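Local coordinates for p800 reaction center core protein (Heliobacterium modesticaldum, PDB 5V8K) that forms the homodimeric photosynthetic reaction centre of a heliobacterium, carrying bacteriochlorophyll g pigments and helping to bind a 4Fe-4S cluster, at residues F274-V279 with L443-S448; H383-G388 with A453-Y458. All blocks are in the same frame, centred on the assembly; numbering follows the deposited sequence.

Interaction 1. Residues F274-V279 with L443-S448; sequences FWIGGV and LAIFFS. With GBF (Bacteriochlorophyll g), chain T.
Ile-276 reaches from one transmembrane helix to pack against Ala-444, Ile-445 and Ser-448 on another, a helix-helix contact inside the membrane domain of this photosystem I-type core. Its two branches divide the work. CG1 of Ile-276 lies anti to the carbonyl carbon (chi1 -67°), and the extended chain beyond it carries CD1 of Ile-276 to 3.6 Å from the backbone O of Ala-444 and 3.8 Å from CB of Ser-448. The other branch, CG2 of Ile-276, meets CB of Ala-444 at 3.9 Å and CD1 of Ile-445 at 3.7 Å, the two isoleucine side chains lying aslant. Ile-445 also borders a bound lipid, while helix 575-599 packs against it through Cys-583 and Phe-587.

Trp-275 and Val-279 turn instead to a bacteriochlorophyll g. The pigment's CBB atom comes to the rim of the indole, near the ring plane, 3.3 Å from CZ2 of Trp-275, and CG2 of Val-279 stands 3.6 Å from its C1B. With an alanine in place of this tryptophan the indole is gone, and the pigment's CAB-CBB substituent would probably lose this neighbour and be freer to turn. Across the contact, Ser-448 folds its hydroxyl back on its own segment: OG donates to the backbone O of Ile-445 at 2.7 Å, tilted 27° from the carbonyl plane.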
# COMPACT_ATOMS: atom_id res chain seq x y z
N PHE A 274 13.52 -19.93 2.24
CA PHE A 274 14.36 -21.02 1.73
C PHE A 274 13.63 -21.86 0.69
O PHE A 274 14.26 -22.38 -0.23
CB PHE A 274 14.86 -21.91 2.87
CG PHE A 274 16.11 -21.41 3.54
CD1 PHE A 274 17.34 -21.65 2.98
CD2 PHE A 274 16.05 -20.68 4.73
CE1 PHE A 274 18.50 -21.18 3.58
CE2 PHE A 274 17.20 -20.21 5.32
CZ PHE A 274 18.43 -20.47 4.74
N TRP A 275 12.31 -22.01 0.82
CA TRP A 275 11.53 -22.74 -0.17
C TRP A 275 11.62 -22.05 -1.52
O TRP A 275 11.94 -22.67 -2.54
CB TRP A 275 10.07 -22.82 0.31
CG TRP A 275 9.08 -23.57 -0.54
CD1 TRP A 275 9.29 -24.73 -1.24
CD2 TRP A 275 7.71 -23.21 -0.75
NE1 TRP A 275 8.11 -25.10 -1.89
CE2 TRP A 275 7.13 -24.18 -1.58
CE3 TRP A 275 6.92 -22.15 -0.30
CZ2 TRP A 275 5.79 -24.12 -1.98
CZ3 TRP A 275 5.61 -22.08 -0.70
CH2 TRP A 275 5.05 -23.06 -1.53
N ILE A 276 11.36 -20.75 -1.53
CA ILE A 276 11.31 -20.02 -2.79
C ILE A 276 12.70 -19.82 -3.34
O ILE A 276 12.93 -20.00 -4.54
CB ILE A 276 10.55 -18.70 -2.59
CG1 ILE A 276 9.09 -19.01 -2.27
CG2 ILE A 276 10.69 -17.81 -3.83
CD1 ILE A 276 8.28 -17.85 -1.74
N GLY A 277 13.67 -19.45 -2.49
CA GLY A 277 15.04 -19.32 -2.95
C GLY A 277 15.65 -20.64 -3.37
O GLY A 277 16.45 -20.69 -4.30
N GLY A 278 15.29 -21.73 -2.70
CA GLY A 278 15.78 -23.03 -3.13
C GLY A 278 15.25 -23.41 -4.49
O GLY A 278 15.99 -23.93 -5.34
N VAL A 279 13.95 -23.19 -4.72
CA VAL A 279 13.37 -23.47 -6.02
C VAL A 279 13.99 -22.59 -7.09
O VAL A 279 14.23 -23.03 -8.22
CB VAL A 279 11.83 -23.33 -5.95
CG1 VAL A 279 11.19 -23.41 -7.34
CG2 VAL A 279 11.28 -24.44 -5.06
N LEU A 443 8.22 -12.46 -7.70
CA LEU A 443 6.78 -12.50 -7.62
C LEU A 443 6.34 -13.56 -6.62
O LEU A 443 5.36 -13.38 -5.90
CB LEU A 443 6.17 -12.74 -9.02
CG LEU A 443 4.66 -12.65 -9.22
CD1 LEU A 443 4.14 -11.26 -8.78
CD2 LEU A 443 4.20 -12.93 -10.65
N ALA A 444 7.06 -14.68 -6.56
CA ALA A 444 6.71 -15.69 -5.57
C ALA A 444 6.92 -15.15 -4.15
O ALA A 444 6.11 -15.40 -3.25
CB ALA A 444 7.49 -16.97 -5.82
N ILE A 445 7.98 -14.36 -3.94
CA ILE A 445 8.20 -13.72 -2.64
C ILE A 445 7.00 -12.84 -2.27
O ILE A 445 6.52 -12.87 -1.14
CB ILE A 445 9.50 -12.90 -2.64
CG1 ILE A 445 10.75 -13.81 -2.85
CG2 ILE A 445 9.61 -12.08 -1.36
CD1 ILE A 445 11.03 -14.78 -1.67
N PHE A 446 6.54 -12.02 -3.22
CA PHE A 446 5.37 -11.16 -3.02
C PHE A 446 4.14 -12.00 -2.67
O PHE A 446 3.42 -11.70 -1.72
CB PHE A 446 5.04 -10.37 -4.30
CG PHE A 446 5.91 -9.18 -4.55
CD1 PHE A 446 5.97 -8.14 -3.65
CD2 PHE A 446 6.63 -9.07 -5.73
CE1 PHE A 446 6.80 -7.00 -3.90
CE2 PHE A 446 7.46 -7.96 -6.00
CZ PHE A 446 7.54 -6.93 -5.07
N PHE A 447 3.84 -13.00 -3.50
CA PHE A 447 2.66 -13.84 -3.32
C PHE A 447 2.69 -14.60 -1.99
O PHE A 447 1.63 -14.95 -1.44
CB PHE A 447 2.55 -14.84 -4.48
CG PHE A 447 1.96 -14.28 -5.79
CD1 PHE A 447 1.80 -12.92 -6.01
CD2 PHE A 447 1.56 -15.14 -6.79
CE1 PHE A 447 1.26 -12.43 -7.22
CE2 PHE A 447 1.03 -14.65 -8.00
CZ PHE A 447 0.88 -13.30 -8.19
N SER A 448 3.89 -14.88 -1.47
CA SER A 448 4.02 -15.70 -0.26
C SER A 448 3.41 -15.01 0.95
O SER A 448 3.16 -15.67 1.96
CB SER A 448 5.49 -16.05 0.03
OG SER A 448 6.21 -14.93 0.55
MG GBF T . 11.35 -29.43 -5.25
CHA GBF T . 13.83 -30.77 -7.33
CHB GBF T . 10.56 -27.31 -7.65
CHC GBF T . 8.67 -28.73 -3.26
CHD GBF T . 12.36 -31.92 -2.81
NA GBF T . 12.03 -29.11 -7.08
C1A GBF T . 12.96 -29.68 -7.85
C2A GBF T . 13.04 -29.33 -9.29
C3A GBF T . 12.40 -27.95 -9.14
C4A GBF T . 11.62 -28.13 -7.88
CMA GBF T . 13.40 -26.81 -8.99
CAA GBF T . 12.32 -30.36 -10.20
CBA GBF T . 10.80 -30.38 -10.03
CGA GBF T . 10.22 -31.36 -11.03
O1A GBF T . 10.55 -31.30 -12.21
O2A GBF T . 8.91 -31.88 -10.70
NB GBF T . 9.69 -28.28 -5.52
C1B GBF T . 9.61 -27.34 -6.50
C2B GBF T . 8.45 -26.63 -6.32
C3B GBF T . 7.92 -27.04 -5.11
C4B GBF T . 8.80 -28.00 -4.57
CMB GBF T . 7.88 -25.61 -7.28
CAB GBF T . 6.64 -26.49 -4.65
CBB GBF T . 5.84 -26.95 -3.72
NC GBF T . 10.69 -30.19 -3.46
C1C GBF T . 9.62 -29.76 -2.79
C2C GBF T . 9.24 -30.21 -1.42
C3C GBF T . 10.35 -31.16 -1.46
C4C GBF T . 11.17 -31.10 -2.59
CMC GBF T . 9.54 -29.07 -0.41
CAC GBF T . 10.60 -32.06 -0.32
CBC GBF T . 9.67 -32.08 0.86
ND GBF T . 12.65 -30.96 -5.01
C1D GBF T . 13.06 -31.84 -4.11
C2D GBF T . 14.32 -32.83 -4.40
C3D GBF T . 14.45 -32.27 -5.67
C4D GBF T . 13.55 -31.22 -6.04
CMD GBF T . 15.02 -33.90 -3.65
CAD GBF T . 15.28 -32.56 -6.87
OBD GBF T . 16.34 -33.25 -7.03
CBD GBF T . 14.98 -31.51 -7.91
CGD GBF T . 16.10 -30.54 -8.14
O1D GBF T . 16.22 -29.50 -7.51
O2D GBF T . 17.10 -30.79 -9.13
CED GBF T . 18.44 -30.52 -8.71
C1 GBF T . 8.00 -32.41 -11.66
C2 GBF T . 6.62 -32.18 -11.09
C3 GBF T . 6.10 -32.97 -10.14
C4 GBF T . 6.86 -34.14 -9.59
C5 GBF T . 4.72 -32.67 -9.59

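Interaction 2. Residues H383-G388 with A453-Y458. With GBF (Bacteriochlorophyll g), chain Z.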
# COMPACT_ATOMS: atom_id res chain seq x y z
N HIS A 383 -8.18 -23.17 4.46
CA HIS A 383 -8.34 -23.03 3.02
C HIS A 383 -7.68 -21.76 2.49
O HIS A 383 -7.25 -21.74 1.34
CB HIS A 383 -9.81 -23.09 2.64
CG HIS A 383 -10.36 -24.46 2.77
ND1 HIS A 383 -10.81 -24.96 3.97
CD2 HIS A 383 -10.48 -25.46 1.87
CE1 HIS A 383 -11.20 -26.21 3.80
NE2 HIS A 383 -11.05 -26.52 2.53
N ALA A 384 -7.57 -20.71 3.31
CA ALA A 384 -6.88 -19.51 2.83
C ALA A 384 -5.37 -19.75 2.73
O ALA A 384 -4.71 -19.27 1.80
CB ALA A 384 -7.20 -18.34 3.76
N ILE A 385 -4.81 -20.49 3.68
CA ILE A 385 -3.40 -20.84 3.68
C ILE A 385 -3.08 -21.84 2.57
O ILE A 385 -2.11 -21.69 1.84
CB ILE A 385 -3.02 -21.38 5.07
CG1 ILE A 385 -3.15 -20.26 6.07
CG2 ILE A 385 -1.61 -21.99 5.10
CD1 ILE A 385 -3.12 -20.73 7.51
N ALA A 386 -3.85 -22.92 2.48
CA ALA A 386 -3.70 -23.84 1.35
C ALA A 386 -3.77 -23.09 0.01
O ALA A 386 -2.93 -23.29 -0.88
CB ALA A 386 -4.77 -24.91 1.42
N GLY A 387 -4.77 -22.23 -0.15
CA GLY A 387 -4.87 -21.45 -1.38
C GLY A 387 -3.67 -20.53 -1.59
O GLY A 387 -3.19 -20.36 -2.72
N GLY A 388 -3.19 -19.90 -0.51
CA GLY A 388 -2.02 -19.05 -0.62
C GLY A 388 -0.79 -19.83 -1.05
O GLY A 388 0.02 -19.34 -1.85
N ALA A 453 0.56 -14.17 6.08
CA ALA A 453 -0.35 -13.32 6.85
C ALA A 453 -1.50 -14.12 7.45
O ALA A 453 -1.68 -14.07 8.68
CB ALA A 453 -0.86 -12.17 5.97
N PRO A 454 -2.26 -14.89 6.70
CA PRO A 454 -3.31 -15.70 7.33
C PRO A 454 -2.78 -16.67 8.38
O PRO A 454 -3.47 -16.96 9.36
CB PRO A 454 -3.94 -16.46 6.15
CG PRO A 454 -3.38 -15.88 4.97
CD PRO A 454 -2.18 -15.16 5.24
N ALA A 455 -1.62 -17.27 8.13
CA ALA A 455 -1.02 -18.16 9.12
C ALA A 455 -0.75 -17.41 10.42
O ALA A 455 -1.11 -17.88 11.50
CB ALA A 455 0.25 -18.77 8.57
N TRP A 456 -0.19 -16.21 10.33
CA TRP A 456 0.09 -15.43 11.53
C TRP A 456 -1.20 -15.03 12.25
O TRP A 456 -1.32 -15.21 13.47
CB TRP A 456 0.93 -14.19 11.20
CG TRP A 456 1.00 -13.33 12.44
CD1 TRP A 456 0.34 -12.18 12.66
CD2 TRP A 456 1.68 -13.64 13.67
NE1 TRP A 456 0.55 -11.74 13.95
CE2 TRP A 456 1.38 -12.62 14.59
CE3 TRP A 456 2.51 -14.69 14.08
CZ2 TRP A 456 1.90 -12.60 15.91
CZ3 TRP A 456 3.02 -14.68 15.39
CH2 TRP A 456 2.72 -13.64 16.27
N PHE A 457 -2.17 -14.48 11.52
CA PHE A 457 -3.43 -14.11 12.14
C PHE A 457 -4.07 -15.30 12.83
O PHE A 457 -4.53 -15.18 13.96
CB PHE A 457 -4.37 -13.48 11.11
CG PHE A 457 -3.88 -12.14 10.57
CD1 PHE A 457 -3.37 -11.17 11.41
CD2 PHE A 457 -3.91 -11.89 9.21
CE1 PHE A 457 -2.91 -9.95 10.88
CE2 PHE A 457 -3.49 -10.71 8.70
CZ PHE A 457 -2.98 -9.74 9.52
N TYR A 458 -4.01 -16.48 12.21
CA TYR A 458 -4.56 -17.66 12.87
C TYR A 458 -3.80 -17.99 14.16
O TYR A 458 -4.39 -18.21 15.22
CB TYR A 458 -4.55 -18.85 11.92
CG TYR A 458 -5.00 -20.11 12.59
CD1 TYR A 458 -6.34 -20.38 12.75
CD2 TYR A 458 -4.09 -21.04 13.05
CE1 TYR A 458 -6.77 -21.53 13.40
CE2 TYR A 458 -4.52 -22.20 13.67
CZ TYR A 458 -5.86 -22.43 13.87
OH TYR A 458 -6.32 -23.59 14.50
MG GBF Z . -10.38 -28.70 1.60
CHA GBF Z . -9.84 -29.74 4.87
CHB GBF Z . -7.21 -28.02 1.20
CHC GBF Z . -11.15 -28.24 -1.75
CHD GBF Z . -13.78 -29.80 2.07
NA GBF Z . -8.85 -28.83 2.78
C1A GBF Z . -8.67 -29.34 4.01
C2A GBF Z . -7.41 -28.92 4.70
C3A GBF Z . -6.57 -28.64 3.47
C4A GBF Z . -7.61 -28.46 2.42
CMA GBF Z . -5.71 -27.39 3.69
CAA GBF Z . -6.73 -29.93 5.64
CBA GBF Z . -6.69 -31.33 5.02
CGA GBF Z . -6.28 -32.34 6.07
O1A GBF Z . -6.76 -32.34 7.19
O2A GBF Z . -5.52 -33.50 5.65
NB GBF Z . -9.31 -28.16 -0.05
C1B GBF Z . -7.99 -27.93 -0.05
C2B GBF Z . -7.57 -27.65 -1.34
C3B GBF Z . -8.71 -27.74 -2.14
C4B GBF Z . -9.77 -28.05 -1.29
CMB GBF Z . -6.14 -27.35 -1.70
CAB GBF Z . -8.86 -27.56 -3.61
CBB GBF Z . -7.91 -27.44 -4.49
NC GBF Z . -12.05 -28.99 0.47
C1C GBF Z . -12.20 -28.72 -0.83
C2C GBF Z . -13.47 -28.81 -1.57
C3C GBF Z . -14.12 -29.31 -0.37
C4C GBF Z . -13.32 -29.36 0.76
CMC GBF Z . -13.88 -27.38 -1.87
CAC GBF Z . -15.56 -29.66 -0.32
CBC GBF Z . -16.45 -29.60 -1.54
ND GBF Z . -11.55 -29.62 2.95
C1D GBF Z . -12.83 -29.90 3.16
C2D GBF Z . -13.40 -30.34 4.59
C3D GBF Z . -12.11 -30.20 5.11
C4D GBF Z . -11.07 -29.82 4.22
CMD GBF Z . -14.76 -30.70 5.12
CAD GBF Z . -11.49 -30.29 6.44
OBD GBF Z . -11.86 -30.75 7.57
CBD GBF Z . -10.04 -29.98 6.31
CGD GBF Z . -9.69 -28.76 7.10
O1D GBF Z . -10.21 -27.68 6.92
O2D GBF Z . -8.72 -28.85 8.14
CED GBF Z . -8.56 -27.68 8.95
C1 GBF Z . -5.42 -34.62 6.53
C2 GBF Z . -4.20 -35.46 6.22
C3 GBF Z . -4.21 -36.43 5.29
C4 GBF Z . -5.43 -36.75 4.49
C5 GBF Z . -2.95 -37.22 5.05
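A bacteriochlorophyll g site lies beside this antiparallel packing of two transmembrane helices, whose short segments 383-388 and 453-458 approach to 9.2 Å between axes at 155°. On the side facing the second helix, Ile-385 does most of the touching. CG1 of Ile-385 stands anti to the carbonyl carbon (chi1 -66°) and the chain runs on extended, bringing CD1 of Ile-385 to 3.7 Å from CA of Ala-455, while CG1 of Ile-385 passes 3.9 Å from CB of Pro-454. The isoleucine and proline side chains lie alongside one another, pointing opposite ways, and Ala-384 adds a looser touch, its CB 4.5 Å from CB of Pro-454. The proline ring nitrogen has no hydrogen to give to the preceding turn, and the helix is kinked there. Tyr-333 of helix 311-344 touches both Ala-384 and Pro-454.

His-383 faces the pigment, its NE2 binding the magnesium at 2.5 Å as an axial ligand. The macrocycle meets the edge of the imidazole, while CB of Ala-386 lies 3.5 Å from the methyl carbon CMA. ND1 of His-383 is hydrogen-bonded to the backbone O of Phe-379, a second-shell bond that helps fix the ring's rotation and may make NE2 a somewhat stronger donor to the metal. Apolar, nondirectional packing thus joins the two helices, with further pigments touching Ala-384 and Ile-385, whereas directional coordination holds this bacteriochlorophyll.

In the fold
Both contacts are buried in the membrane core, their centres about 16 Å apart, and they use consecutive helices, 437-447 in interaction 1 and 449-459 in interaction 2. The partners differ, helix 258-291 for the first and helix 376-401 for the second, yet these helices also touch: Trp-275 meets Leu-389 and Met-396 of helix 376-401, and Ala-455 meets Leu-268 of helix 258-291. In each, an extended isoleucine supplies much of the apolar packing, and a bacteriochlorophyll g lies by the first segment. Pigment chemistry separates them: side-chain packing at 274-279, magnesium coordination at 383-388. Interaction 1 also has the second subunit nearby, with Ser-545 of that chain against Leu-443.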